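Local coordinates for peroxisomal fatty acid beta-oxidation multifunctional protein MFP2 (Arabidopsis thaliana, PDB 2WTB) that hydrates long-chain enoyl-CoA esters and oxidises the resulting 3-hydroxyacyl-CoA with NAD+ in peroxisomal fatty acid beta-oxidation during seed germination, at residues R153-G159 against S214-K220. Residues are numbered along the deposited sequence; the frame is centred on the assembly and turned at random.
Sequences RLPRLVG and SVSKTDK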
ATOM      1  N   ARG A 153     -11.207  11.641  22.641  1.00 56.80           N
ATOM      2  CA  ARG A 153     -12.643  11.439  22.489  1.00 43.79           C
ATOM      3  C   ARG A 153     -13.031  10.036  22.025  1.00 42.74           C
ATOM      4  O   ARG A 153     -14.082   9.523  22.408  1.00 45.19           O
ATOM      5  CB  ARG A 153     -13.237  12.510  21.573  1.00 45.82           C
ATOM      6  CG  ARG A 153     -13.089  13.913  22.135  1.00 50.71           C
ATOM      7  CD  ARG A 153     -13.841  14.954  21.322  1.00 47.67           C
ATOM      8  NE  ARG A 153     -13.807  16.254  21.990  1.00 55.06           N
ATOM      9  CZ  ARG A 153     -12.831  17.145  21.847  1.00 57.31           C
ATOM     10  NH1 ARG A 153     -11.800  16.889  21.049  1.00 49.11           N
ATOM     11  NH2 ARG A 153     -12.886  18.297  22.504  1.00 48.91           N
ATOM     12  N   LEU A 154     -12.186   9.409  21.213  1.00 40.18           N
ATOM     13  CA  LEU A 154     -12.488   8.070  20.708  1.00 56.55           C
ATOM     14  C   LEU A 154     -12.637   7.036  21.829  1.00 55.45           C
ATOM     15  O   LEU A 154     -13.660   6.358  21.913  1.00 63.37           O
ATOM     16  CB  LEU A 154     -11.453   7.614  19.673  1.00 52.24           C
ATOM     17  CG  LEU A 154     -11.699   6.244  19.031  1.00 52.20           C
ATOM     18  CD1 LEU A 154     -13.116   6.140  18.490  1.00 46.26           C
ATOM     19  CD2 LEU A 154     -10.688   5.969  17.931  1.00 55.34           C
ATOM     20  N   PRO A 155     -11.617   6.908  22.695  1.00 56.67           N
ATOM     21  CA  PRO A 155     -11.740   5.958  23.806  1.00 58.15           C
ATOM     22  C   PRO A 155     -12.929   6.274  24.711  1.00 53.61           C
ATOM     23  O   PRO A 155     -13.529   5.360  25.272  1.00 57.93           O
ATOM     24  CB  PRO A 155     -10.425   6.139  24.572  1.00 51.15           C
ATOM     25  CG  PRO A 155      -9.473   6.679  23.561  1.00 49.28           C
ATOM     26  CD  PRO A 155     -10.296   7.560  22.674  1.00 44.24           C
ATOM     27  N   ARG A 156     -13.266   7.553  24.844  1.00 49.49           N
ATOM     28  CA  ARG A 156     -14.383   7.960  25.692  1.00 55.69           C
ATOM     29  C   ARG A 156     -15.753   7.691  25.059  1.00 58.27           C
ATOM     30  O   ARG A 156     -16.763   7.620  25.761  1.00 57.22           O
ATOM     31  CB  ARG A 156     -14.253   9.436  26.080  1.00 48.42           C
ATOM     32  CG  ARG A 156     -13.080   9.710  27.000  1.00 55.32           C
ATOM     33  CD  ARG A 156     -12.883  11.193  27.244  1.00 42.58           C
ATOM     34  NE  ARG A 156     -11.613  11.450  27.919  1.00 49.93           N
ATOM     35  CZ  ARG A 156     -11.466  11.495  29.238  1.00 51.14           C
ATOM     36  NH1 ARG A 156     -12.511  11.304  30.029  1.00 46.07           N
ATOM     37  NH2 ARG A 156     -10.274  11.733  29.765  1.00 57.87           N
ATOM     38  N   LEU A 157     -15.784   7.536  23.740  1.00 49.33           N
ATOM     39  CA  LEU A 157     -17.044   7.302  23.033  1.00 54.65           C
ATOM     40  C   LEU A 157     -17.285   5.829  22.710  1.00 58.06           C
ATOM     41  O   LEU A 157     -18.427   5.368  22.718  1.00 57.86           O
ATOM     42  CB  LEU A 157     -17.113   8.139  21.751  1.00 37.62           C
ATOM     43  CG  LEU A 157     -17.441   9.621  21.940  1.00 52.56           C
ATOM     44  CD1 LEU A 157     -17.350  10.370  20.621  1.00 41.90           C
ATOM     45  CD2 LEU A 157     -18.820   9.790  22.558  1.00 45.71           C
ATOM     46  N   VAL A 158     -16.214   5.093  22.430  1.00 56.83           N
ATOM     47  CA  VAL A 158     -16.354   3.713  21.980  1.00 64.52           C
ATOM     48  C   VAL A 158     -15.702   2.717  22.926  1.00 63.44           C
ATOM     49  O   VAL A 158     -15.877   1.508  22.778  1.00 60.90           O
ATOM     50  CB  VAL A 158     -15.760   3.511  20.572  1.00 67.25           C
ATOM     51  CG1 VAL A 158     -16.271   4.585  19.623  1.00 59.98           C
ATOM     52  CG2 VAL A 158     -14.240   3.518  20.630  1.00 62.36           C
ATOM     53  N   GLY A 159     -14.953   3.228  23.897  1.00 69.80           N
ATOM     54  CA  GLY A 159     -14.227   2.379  24.823  1.00 64.50           C
ATOM     55  C   GLY A 159     -12.749   2.345  24.489  1.00 68.66           C
ATOM     56  O   GLY A 159     -12.353   2.664  23.367  1.00 71.90           O
ATOM     57  N   SER A 214     -18.172  14.908  24.873  1.00 43.51           N
ATOM     58  CA  SER A 214     -17.410  13.677  24.705  1.00 43.43           C
ATOM     59  C   SER A 214     -16.083  13.691  25.463  1.00 56.89           C
ATOM     60  O   SER A 214     -15.643  12.663  25.979  1.00 64.12           O
ATOM     61  CB  SER A 214     -17.147  13.421  23.219  1.00 47.60           C
ATOM     62  OG  SER A 214     -18.307  13.677  22.446  1.00 50.76           O
ATOM     63  N   VAL A 215     -15.449  14.856  25.526  1.00 52.27           N
ATOM     64  CA  VAL A 215     -14.098  14.954  26.065  1.00 52.21           C
ATOM     65  C   VAL A 215     -14.052  14.729  27.576  1.00 47.02           C
ATOM     66  O   VAL A 215     -13.042  14.270  28.108  1.00 59.09           O
ATOM     67  CB  VAL A 215     -13.442  16.308  25.717  1.00 51.74           C
ATOM     68  CG1 VAL A 215     -13.710  17.329  26.813  1.00 45.62           C
ATOM     69  CG2 VAL A 215     -11.946  16.130  25.516  1.00 60.60           C
ATOM     70  N   SER A 216     -15.144  15.046  28.261  1.00 43.80           N
ATOM     71  CA  SER A 216     -15.209  14.856  29.710  1.00 56.65           C
ATOM     72  C   SER A 216     -16.137  13.704  30.099  1.00 65.84           C
ATOM     73  O   SER A 216     -16.759  13.723  31.158  1.00 69.20           O
ATOM     74  CB  SER A 216     -15.629  16.153  30.408  1.00 53.93           C
ATOM     75  OG  SER A 216     -16.721  16.768  29.746  1.00 58.67           O
ATOM     76  N   LYS A 217     -16.215  12.700  29.231  1.00 69.77           N
ATOM     77  CA  LYS A 217     -17.060  11.534  29.456  1.00 63.78           C
ATOM     78  C   LYS A 217     -16.212  10.359  29.940  1.00 66.36           C
ATOM     79  O   LYS A 217     -15.218  10.005  29.307  1.00 70.50           O
ATOM     80  CB  LYS A 217     -17.784  11.168  28.158  1.00 57.95           C
ATOM     81  CG  LYS A 217     -18.746   9.993  28.253  1.00 53.32           C
ATOM     82  CD  LYS A 217     -19.210   9.572  26.859  1.00 53.42           C
ATOM     83  CE  LYS A 217     -20.310   8.526  26.919  1.00 53.37           C
ATOM     84  NZ  LYS A 217     -21.556   9.079  27.519  1.00 68.88           N
ATOM     85  N   THR A 218     -16.609   9.758  31.059  1.00 71.24           N
ATOM     86  CA  THR A 218     -15.844   8.663  31.658  1.00 72.65           C
ATOM     87  C   THR A 218     -16.627   7.349  31.672  1.00 66.28           C
ATOM     88  O   THR A 218     -16.063   6.279  31.901  1.00 52.48           O
ATOM     89  CB  THR A 218     -15.396   9.017  33.087  1.00 77.97           C
ATOM     90  OG1 THR A 218     -14.601  10.207  33.050  1.00 76.21           O
ATOM     91  CG2 THR A 218     -14.576   7.888  33.692  1.00 94.95           C
ATOM     92  N   ASP A 219     -17.928   7.445  31.419  1.00 71.43           N
ATOM     93  CA  ASP A 219     -18.804   6.281  31.311  1.00 76.12           C
ATOM     94  C   ASP A 219     -18.150   5.053  30.684  1.00 67.30           C
ATOM     95  O   ASP A 219     -18.332   3.940  31.164  1.00 49.81           O
ATOM     96  CB  ASP A 219     -20.050   6.636  30.493  1.00 78.85           C
ATOM     97  CG  ASP A 219     -21.237   6.996  31.360  1.00 92.29           C
ATOM     98  OD1 ASP A 219     -21.294   6.531  32.519  1.00100.58           O
ATOM     99  OD2 ASP A 219     -22.118   7.736  30.876  1.00 90.06           O
ATOM    100  N   LYS A 220     -17.406   5.256  29.601  1.00 55.03           N
ATOM    101  CA  LYS A 220     -16.926   4.140  28.790  1.00 54.68           C
ATOM    102  C   LYS A 220     -15.517   3.674  29.140  1.00 62.19           C
ATOM    103  O   LYS A 220     -15.085   2.609  28.697  1.00 65.95           O
ATOM    104  CB  LYS A 220     -17.002   4.493  27.302  1.00 70.92           C
ATOM    105  CG  LYS A 220     -18.384   4.921  26.833  1.00 79.78           C
ATOM    106  CD  LYS A 220     -19.425   3.850  27.123  1.00 86.26           C
ATOM    107  CE  LYS A 220     -19.091   2.548  26.414  1.00 88.09           C
ATOM    108  NZ  LYS A 220     -18.966   2.739  24.945  1.00 83.84           N
TER
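Arg156 reaches from helix 150-158 into the curve of segment 214-220, where backbone carbonyls receive it. Its NH1 donates to Lys217 O at 3.1 Å with an N-H...O angle of 155°. The acceptor lies close to the guanidinium plane, yet the donor stands well above the plane of the Lys217 carbonyl. Val215 O sits over one guanidinium face, 3.0 Å above the plane and offset toward the rim; its approach to NE is too poorly angled to be a bond, though its partial negative charge probably suits the cation. Arginine fits here because its chain, extended from CG to NE, runs close along the carbonyls of Ser214, Val215 and Lys217 and carries its flat head to the last two at face and edge. With an alanine here, Lys217 O would probably lose this donor and the place of the guanidinium, beside Val215 O, would be left unfilled.

A second, weak hydrogen bond runs from Lys220 NZ to Leu157 O, 3.5 Å apart. With chi2, chi3 and chi4 all near -60°, the lysine curls back toward the last turn of the helix, whose late carbonyls suit a cationic end.

Both segments belong to the crotonase-like hydratase/isomerase part of the chain, the contact joining helix 150-158 to the loop that leads into helix 224-241. Arg153, near the predicted nucleophile Glu119, forms a salt bridge with Glu99 of helix 88-99.

Nonpolar packing supplies much of the rest. Val215 CG2 lies over one face of the Arg153 guanidinium, while Val215 CB approaches Arg153 NE at 3.7 Å. Leu157 brings both methyls against Ser214, Leu157 CD1 standing 4.0 Å from Ser214 CB; small serine admits the branched leucine while its OG hydrogen-bonds Met122 O. The aliphatic part of Lys217 passes the helix backbone in a close carbon-to-carbonyl contact, Lys217 CD lying 3.3 Å from Arg156 O.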